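Local coordinates for probable thiosulfate sulfurtransferase (PDB 2EG4), which probably acts as a thiosulfate-cyanide sulfurtransferase of the rhodanese family, carries two rhodanese-like domains and binds a zinc ion, at residues Y18-P24 with A100-P106; K35-R39 with H219-E224. All coordinates share one frame; numbering follows the deposited sequence.

Interaction 1 of 2, residues Y18-P24 with A100-P106; sequences YEAGHLP and ATEKEEP
His22 and Glu102 pair as a single antiparallel, hydrogen-bonded bridge at a classic beta bulge, in which Thr101 and Glu102 both face His22. The evidence is a reciprocal pair of bonds: His22 N reaches Glu102 O over 2.8 Å, and Glu102 N returns to His22 O, also over 2.8 Å. The bridge ties the turn after helix 15-20 of the first rhodanese-like domain to the long loop that follows strand 89-92.

Packing is tightest round the imidazole. CG of His22 sits between the backbone N and the carbonyl carbon (chi1 47°), which brings the ring back against residues 102-104. Glu102 O then lies 3.0 Å above the centre of one ring face, while Tyr18 CZ is offset toward the rim of the opposite face. His22 ND1 donates to Leu23 O over 3.2 Å, nearly straight and close to the ring plane, though ND1 stands above the plane of that carbonyl; the bond helps to fix the ring's rotation. NE2 makes a weak bond to Lys103 O. Cut back to an alanine, His22 would lose its ring, which would probably open a gap between Tyr18 and the Glu102 carbonyl and leave Leu23 O without its side-chain donor. Beside the histidine, Gly21 has a positive phi of 152°, and a side chain would collide with Ala100 O.

The outer side is looser and reaches solvent. Lys103, bent at chi2 and chi3, lays its CG and CD along the carbonyl oxygens of Glu19 and Ala20, and water 1 donates to both Glu19 O and Lys103 O. Glu105 crosses Tyr18 at about a right angle, its carboxylate held by Arg15, which also binds Glu19. Tyr18 itself is buried: its hydroxyl is hydrogen-bonded to Ala26 O, and Tyr18 OH lies 3.2 Å from Pro106 CD.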
loop_
_atom_site.group_PDB
_atom_site.type_symbol
_atom_site.label_atom_id
_atom_site.label_comp_id
_atom_site.label_asym_id
_atom_site.label_seq_id
_atom_site.Cartn_x
_atom_site.Cartn_y
_atom_site.Cartn_z
ATOM N N TYR A 18 -13.349 14.740 2.605
ATOM C CA TYR A 18 -12.420 15.465 3.455
ATOM C C TYR A 18 -12.947 16.892 3.713
ATOM O O TYR A 18 -12.951 17.373 4.846
ATOM C CB TYR A 18 -11.064 15.552 2.760
ATOM C CG TYR A 18 -10.047 16.386 3.503
ATOM C CD1 TYR A 18 -9.335 15.867 4.585
ATOM C CD2 TYR A 18 -9.758 17.687 3.091
ATOM C CE1 TYR A 18 -8.349 16.617 5.236
ATOM C CE2 TYR A 18 -8.780 18.451 3.750
ATOM C CZ TYR A 18 -8.085 17.909 4.812
ATOM O OH TYR A 18 -7.137 18.645 5.502
ATOM N N GLU A 19 -13.389 17.550 2.647
ATOM C CA GLU A 19 -13.885 18.915 2.764
ATOM C C GLU A 19 -15.185 19.033 3.561
ATOM O O GLU A 19 -15.476 20.089 4.150
ATOM C CB GLU A 19 -14.017 19.521 1.361
ATOM C CG GLU A 19 -12.630 19.896 0.816
ATOM C CD GLU A 19 -12.658 20.500 -0.576
ATOM O OE1 GLU A 19 -13.727 20.973 -1.002
ATOM O OE2 GLU A 19 -11.599 20.509 -1.240
ATOM N N ALA A 20 -15.955 17.950 3.602
ATOM C CA ALA A 20 -17.214 17.940 4.343
ATOM C C ALA A 20 -16.961 17.869 5.855
ATOM O O ALA A 20 -17.845 18.184 6.669
ATOM C CB ALA A 20 -18.069 16.755 3.887
ATOM N N GLY A 21 -15.749 17.468 6.224
ATOM C CA GLY A 21 -15.384 17.360 7.618
ATOM C C GLY A 21 -14.298 16.306 7.831
ATOM O O GLY A 21 -14.468 15.144 7.452
ATOM N N HIS A 22 -13.192 16.724 8.435
ATOM C CA HIS A 22 -12.070 15.836 8.726
ATOM C C HIS A 22 -11.602 16.030 10.166
ATOM O O HIS A 22 -12.037 16.964 10.865
ATOM C CB HIS A 22 -10.911 16.099 7.754
ATOM C CG HIS A 22 -10.569 17.554 7.580
ATOM N ND1 HIS A 22 -9.721 18.234 8.424
ATOM C CD2 HIS A 22 -10.947 18.445 6.634
ATOM C CE1 HIS A 22 -9.583 19.480 8.004
ATOM N NE2 HIS A 22 -10.320 19.635 6.918
ATOM N N LEU A 23 -10.737 15.150 10.651
ATOM C CA LEU A 23 -10.279 15.333 12.021
ATOM C C LEU A 23 -9.442 16.611 12.112
ATOM O O LEU A 23 -8.729 16.981 11.182
ATOM C CB LEU A 23 -9.484 14.120 12.503
ATOM C CG LEU A 23 -10.346 12.993 13.107
ATOM C CD1 LEU A 23 -11.341 12.443 12.075
ATOM C CD2 LEU A 23 -9.435 11.870 13.593
ATOM N N PRO A 24 -9.539 17.322 13.242
ATOM C CA PRO A 24 -8.752 18.561 13.361
ATOM C C PRO A 24 -7.274 18.335 13.062
ATOM O O PRO A 24 -6.649 17.436 13.627
ATOM C CB PRO A 24 -8.985 18.979 14.814
ATOM C CG PRO A 24 -10.404 18.503 15.065
ATOM C CD PRO A 24 -10.426 17.119 14.400
ATOM N N ALA A 100 -14.704 13.907 12.865
ATOM C CA ALA A 100 -14.502 14.498 11.533
ATOM C C ALA A 100 -15.321 15.789 11.445
ATOM O O ALA A 100 -16.260 15.916 10.662
ATOM C CB ALA A 100 -14.938 13.478 10.450
ATOM N N THR A 101 -14.918 16.757 12.263
ATOM C CA THR A 101 -15.635 18.029 12.392
ATOM C C THR A 101 -15.027 19.260 11.736
ATOM O O THR A 101 -15.699 20.297 11.592
ATOM C CB THR A 101 -15.772 18.368 13.878
ATOM O OG1 THR A 101 -14.458 18.458 14.454
ATOM C CG2 THR A 101 -16.556 17.280 14.618
ATOM N N GLU A 102 -13.760 19.166 11.361
ATOM C CA GLU A 102 -13.066 20.313 10.794
ATOM C C GLU A 102 -13.204 20.442 9.289
ATOM O O GLU A 102 -13.006 19.482 8.542
ATOM C CB GLU A 102 -11.592 20.259 11.204
ATOM C CG GLU A 102 -10.736 21.431 10.704
ATOM C CD GLU A 102 -9.297 21.340 11.181
ATOM O OE1 GLU A 102 -8.459 20.737 10.467
ATOM O OE2 GLU A 102 -8.996 21.857 12.281
ATOM N N LYS A 103 -13.536 21.649 8.845
ATOM C CA LYS A 103 -13.703 21.918 7.422
ATOM C C LYS A 103 -12.466 22.588 6.815
ATOM O O LYS A 103 -12.081 22.285 5.682
ATOM C CB LYS A 103 -14.930 22.803 7.196
ATOM C CG LYS A 103 -16.117 22.087 6.582
ATOM C CD LYS A 103 -16.604 20.937 7.456
ATOM C CE LYS A 103 -17.169 21.422 8.785
ATOM N NZ LYS A 103 -17.984 20.358 9.446
ATOM N N GLU A 104 -11.842 23.483 7.576
ATOM C CA GLU A 104 -10.655 24.201 7.112
ATOM C C GLU A 104 -9.487 23.243 6.913
ATOM O O GLU A 104 -9.248 22.356 7.733
ATOM C CB GLU A 104 -10.258 25.280 8.124
ATOM C CG GLU A 104 -9.693 24.713 9.432
ATOM C CD GLU A 104 -9.112 25.778 10.352
ATOM O OE1 GLU A 104 -8.366 26.654 9.855
ATOM O OE2 GLU A 104 -9.388 25.728 11.576
ATOM N N GLU A 105 -8.744 23.436 5.831
ATOM C CA GLU A 105 -7.605 22.576 5.542
ATOM C C GLU A 105 -6.349 23.187 6.147
ATOM O O GLU A 105 -6.033 24.350 5.894
ATOM C CB GLU A 105 -7.448 22.427 4.030
ATOM C CG GLU A 105 -6.370 21.447 3.619
ATOM C CD GLU A 105 -6.471 21.069 2.165
ATOM O OE1 GLU A 105 -5.665 20.236 1.708
ATOM O OE2 GLU A 105 -7.364 21.604 1.471
ATOM N N PRO A 106 -5.617 22.413 6.959
ATOM C CA PRO A 106 -4.402 22.952 7.570
ATOM C C PRO A 106 -3.331 23.319 6.551
ATOM O O PRO A 106 -3.292 22.774 5.446
ATOM C CB PRO A 106 -3.957 21.832 8.509
ATOM C CG PRO A 106 -4.452 20.593 7.817
ATOM C CD PRO A 106 -5.815 20.994 7.316
HETATM O O HOH W 1 -14.310 22.468 3.302
#

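Interaction 2 of 2, residues K35-R39 with H219-E224. With ZN (zinc ion), chain C.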
loop_
_atom_site.group_PDB
_atom_site.type_symbol
_atom_site.label_atom_id
_atom_site.label_comp_id
_atom_site.label_asym_id
_atom_site.label_seq_id
_atom_site.Cartn_x
_atom_site.Cartn_y
_atom_site.Cartn_z
ATOM N N LYS A 35 1.760 5.239 -10.665
ATOM C CA LYS A 35 2.188 3.887 -11.022
ATOM C C LYS A 35 3.716 4.002 -11.081
ATOM O O LYS A 35 4.265 4.877 -11.754
ATOM C CB LYS A 35 1.615 3.463 -12.379
ATOM C CG LYS A 35 0.201 2.870 -12.268
ATOM C CD LYS A 35 -0.285 2.316 -13.597
ATOM C CE LYS A 35 -0.731 3.418 -14.525
ATOM N NZ LYS A 35 -2.029 3.983 -14.060
ATOM N N LEU A 36 4.402 3.117 -10.371
ATOM C CA LEU A 36 5.855 3.160 -10.295
ATOM C C LEU A 36 6.625 2.151 -11.124
ATOM O O LEU A 36 6.141 1.045 -11.388
ATOM C CB LEU A 36 6.290 2.993 -8.841
ATOM C CG LEU A 36 6.144 4.198 -7.908
ATOM C CD1 LEU A 36 4.732 4.726 -7.917
ATOM C CD2 LEU A 36 6.527 3.777 -6.525
ATOM N N ARG A 37 7.830 2.550 -11.532
ATOM C CA ARG A 37 8.743 1.676 -12.262
ATOM C C ARG A 37 10.001 1.714 -11.393
ATOM O O ARG A 37 10.611 2.775 -11.210
ATOM C CB ARG A 37 9.047 2.204 -13.671
ATOM C CG ARG A 37 9.953 1.254 -14.441
ATOM C CD ARG A 37 10.327 1.741 -15.832
ATOM N NE ARG A 37 11.154 0.769 -16.559
ATOM C CZ ARG A 37 12.469 0.623 -16.400
ATOM N NH1 ARG A 37 13.115 1.393 -15.536
ATOM N NH2 ARG A 37 13.141 -0.290 -17.105
ATOM N N LEU A 38 10.369 0.563 -10.836
ATOM C CA LEU A 38 11.511 0.486 -9.941
ATOM C C LEU A 38 12.446 -0.630 -10.339
ATOM O O LEU A 38 12.363 -1.749 -9.818
ATOM C CB LEU A 38 11.020 0.297 -8.501
ATOM C CG LEU A 38 10.082 1.382 -7.958
ATOM C CD1 LEU A 38 9.463 0.904 -6.636
ATOM C CD2 LEU A 38 10.844 2.676 -7.727
ATOM N N ARG A 39 13.328 -0.326 -11.282
ATOM C CA ARG A 39 14.308 -1.308 -11.751
ATOM C C ARG A 39 15.724 -0.859 -11.384
ATOM O O ARG A 39 16.516 -1.646 -10.839
ATOM C CB ARG A 39 14.215 -1.513 -13.265
ATOM C CG ARG A 39 15.142 -2.639 -13.798
ATOM C CD ARG A 39 15.065 -2.822 -15.325
ATOM N NE ARG A 39 15.888 -3.947 -15.775
ATOM C CZ ARG A 39 16.149 -4.233 -17.047
ATOM N NH1 ARG A 39 15.659 -3.472 -18.021
ATOM N NH2 ARG A 39 16.893 -5.295 -17.350
ATOM N N HIS A 219 1.289 -4.129 -13.700
ATOM C CA HIS A 219 1.474 -3.074 -14.691
ATOM C C HIS A 219 2.957 -2.987 -15.065
ATOM O O HIS A 219 3.312 -3.035 -16.247
ATOM C CB HIS A 219 0.980 -1.718 -14.159
ATOM C CG HIS A 219 0.979 -0.636 -15.194
ATOM N ND1 HIS A 219 -0.092 -0.410 -16.033
ATOM C CD2 HIS A 219 1.934 0.254 -15.556
ATOM C CE1 HIS A 219 0.204 0.571 -16.868
ATOM N NE2 HIS A 219 1.426 0.990 -16.600
ATOM N N GLU A 220 3.836 -2.891 -14.069
ATOM C CA GLU A 220 5.254 -2.802 -14.377
ATOM C C GLU A 220 5.745 -4.070 -15.055
ATOM O O GLU A 220 6.472 -4.011 -16.036
ATOM C CB GLU A 220 6.078 -2.582 -13.122
ATOM C CG GLU A 220 7.556 -2.553 -13.436
ATOM C CD GLU A 220 8.408 -2.525 -12.208
ATOM O OE1 GLU A 220 8.120 -3.298 -11.262
ATOM O OE2 GLU A 220 9.385 -1.742 -12.189
ATOM N N TRP A 221 5.320 -5.218 -14.534
ATOM C CA TRP A 221 5.754 -6.506 -15.070
ATOM C C TRP A 221 5.504 -6.593 -16.570
ATOM O O TRP A 221 6.367 -7.037 -17.328
ATOM C CB TRP A 221 5.040 -7.650 -14.323
ATOM C CG TRP A 221 5.564 -9.044 -14.654
ATOM C CD1 TRP A 221 5.145 -9.872 -15.662
ATOM C CD2 TRP A 221 6.600 -9.757 -13.957
ATOM N NE1 TRP A 221 5.860 -11.062 -15.634
ATOM C CE2 TRP A 221 6.759 -11.014 -14.600
ATOM C CE3 TRP A 221 7.408 -9.458 -12.855
ATOM C CZ2 TRP A 221 7.698 -11.968 -14.170
ATOM C CZ3 TRP A 221 8.339 -10.403 -12.422
ATOM C CH2 TRP A 221 8.473 -11.646 -13.079
ATOM N N LEU A 222 4.332 -6.149 -17.004
ATOM C CA LEU A 222 4.008 -6.183 -18.429
ATOM C C LEU A 222 4.761 -5.108 -19.219
ATOM O O LEU A 222 5.209 -5.360 -20.330
ATOM C CB LEU A 222 2.500 -6.018 -18.635
ATOM C CG LEU A 222 1.656 -7.226 -18.191
ATOM C CD1 LEU A 222 0.171 -6.904 -18.313
ATOM C CD2 LEU A 222 2.017 -8.452 -19.056
ATOM N N GLN A 223 4.914 -3.916 -18.651
ATOM C CA GLN A 223 5.648 -2.871 -19.371
ATOM C C GLN A 223 7.076 -3.331 -19.660
ATOM O O GLN A 223 7.647 -3.022 -20.705
ATOM C CB GLN A 223 5.660 -1.573 -18.561
ATOM C CG GLN A 223 4.319 -0.844 -18.576
ATOM C CD GLN A 223 3.815 -0.592 -20.000
ATOM O OE1 GLN A 223 4.556 -0.092 -20.854
ATOM N NE2 GLN A 223 2.551 -0.929 -20.256
ATOM N N GLU A 224 7.646 -4.095 -18.732
ATOM C CA GLU A 224 9.009 -4.598 -18.865
ATOM C C GLU A 224 9.139 -5.764 -19.849
ATOM O O GLU A 224 10.241 -6.121 -20.241
ATOM C CB GLU A 224 9.534 -5.040 -17.497
ATOM C CG GLU A 224 9.885 -3.884 -16.554
ATOM C CD GLU A 224 11.122 -3.147 -17.028
ATOM O OE1 GLU A 224 12.113 -3.816 -17.374
ATOM O OE2 GLU A 224 11.114 -1.902 -17.045
HETATM ZN ZN ZN C . -1.959 -1.425 -16.229
HETATM O O HOH W 2 9.956 -3.026 -9.359
#
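Lys35 lays its aliphatic chain across the His219 imidazole at about a right angle, a CH-pi contact: Lys35 CD stands 3.5 Å from the ring centroid and only 4° off the normal. Bends at chi3 and chi4 carry the ammonium past the ring, and Lys35 NZ stays 5.2 Å from His219 ND1. That nitrogen binds the zinc ion at 2.1 Å, and Cys151, Cys152 and His192 complete the site.

The next residue, Glu220, starts out toward residues 35-39. With CG anti to the backbone N (chi1 177°) and an extended chain, it brings OE2 to the amide N of Leu38, a 2.8 Å bond on the syn side but 35° out of the carboxylate plane. OE1 accepts a hydrogen bond from water 2, which also donates to Leu38 O, and is further bonded by Tyr214.

Glu224 bends at chi2 and crosses Arg37 at about a right angle. Glu224 OE2 forms a salt bridge with Arg37, 2.6 Å from NH2, but guanidinium and carboxylate are strongly tilted against each other, and the bonds from NE and NH2 are weak. Arg39 NH1 is a long 3.6 Å from Glu224 OE1, and no N-H points at that oxygen. Arg37 NH1 has a second salt bridge, to Glu43. The chemistry implies charge attraction at the outer end, directed bonding at Glu220, and an apolar cover over one face of a zinc ligand.

How the interactions relate
From the N terminus, the chain passes first through 18-24 and then through 35-39, both in the first rhodanese-like region. Interaction 1 closes a loop of 75 intervening residues when 100-106 returns to the end of helix 15-20 after strand 89-92, the last strand of the first parallel sheet. Interaction 2 starts inside that loop and closes only at 219-224, after 179 residues, so the two cross rather than nest. Interaction 1 thus fastens the exit of the first sheet to its own early helix, while interaction 2 joins the two rhodanese-like regions. Their centres lie about 36 Å apart, on opposite sides of the chain's centre.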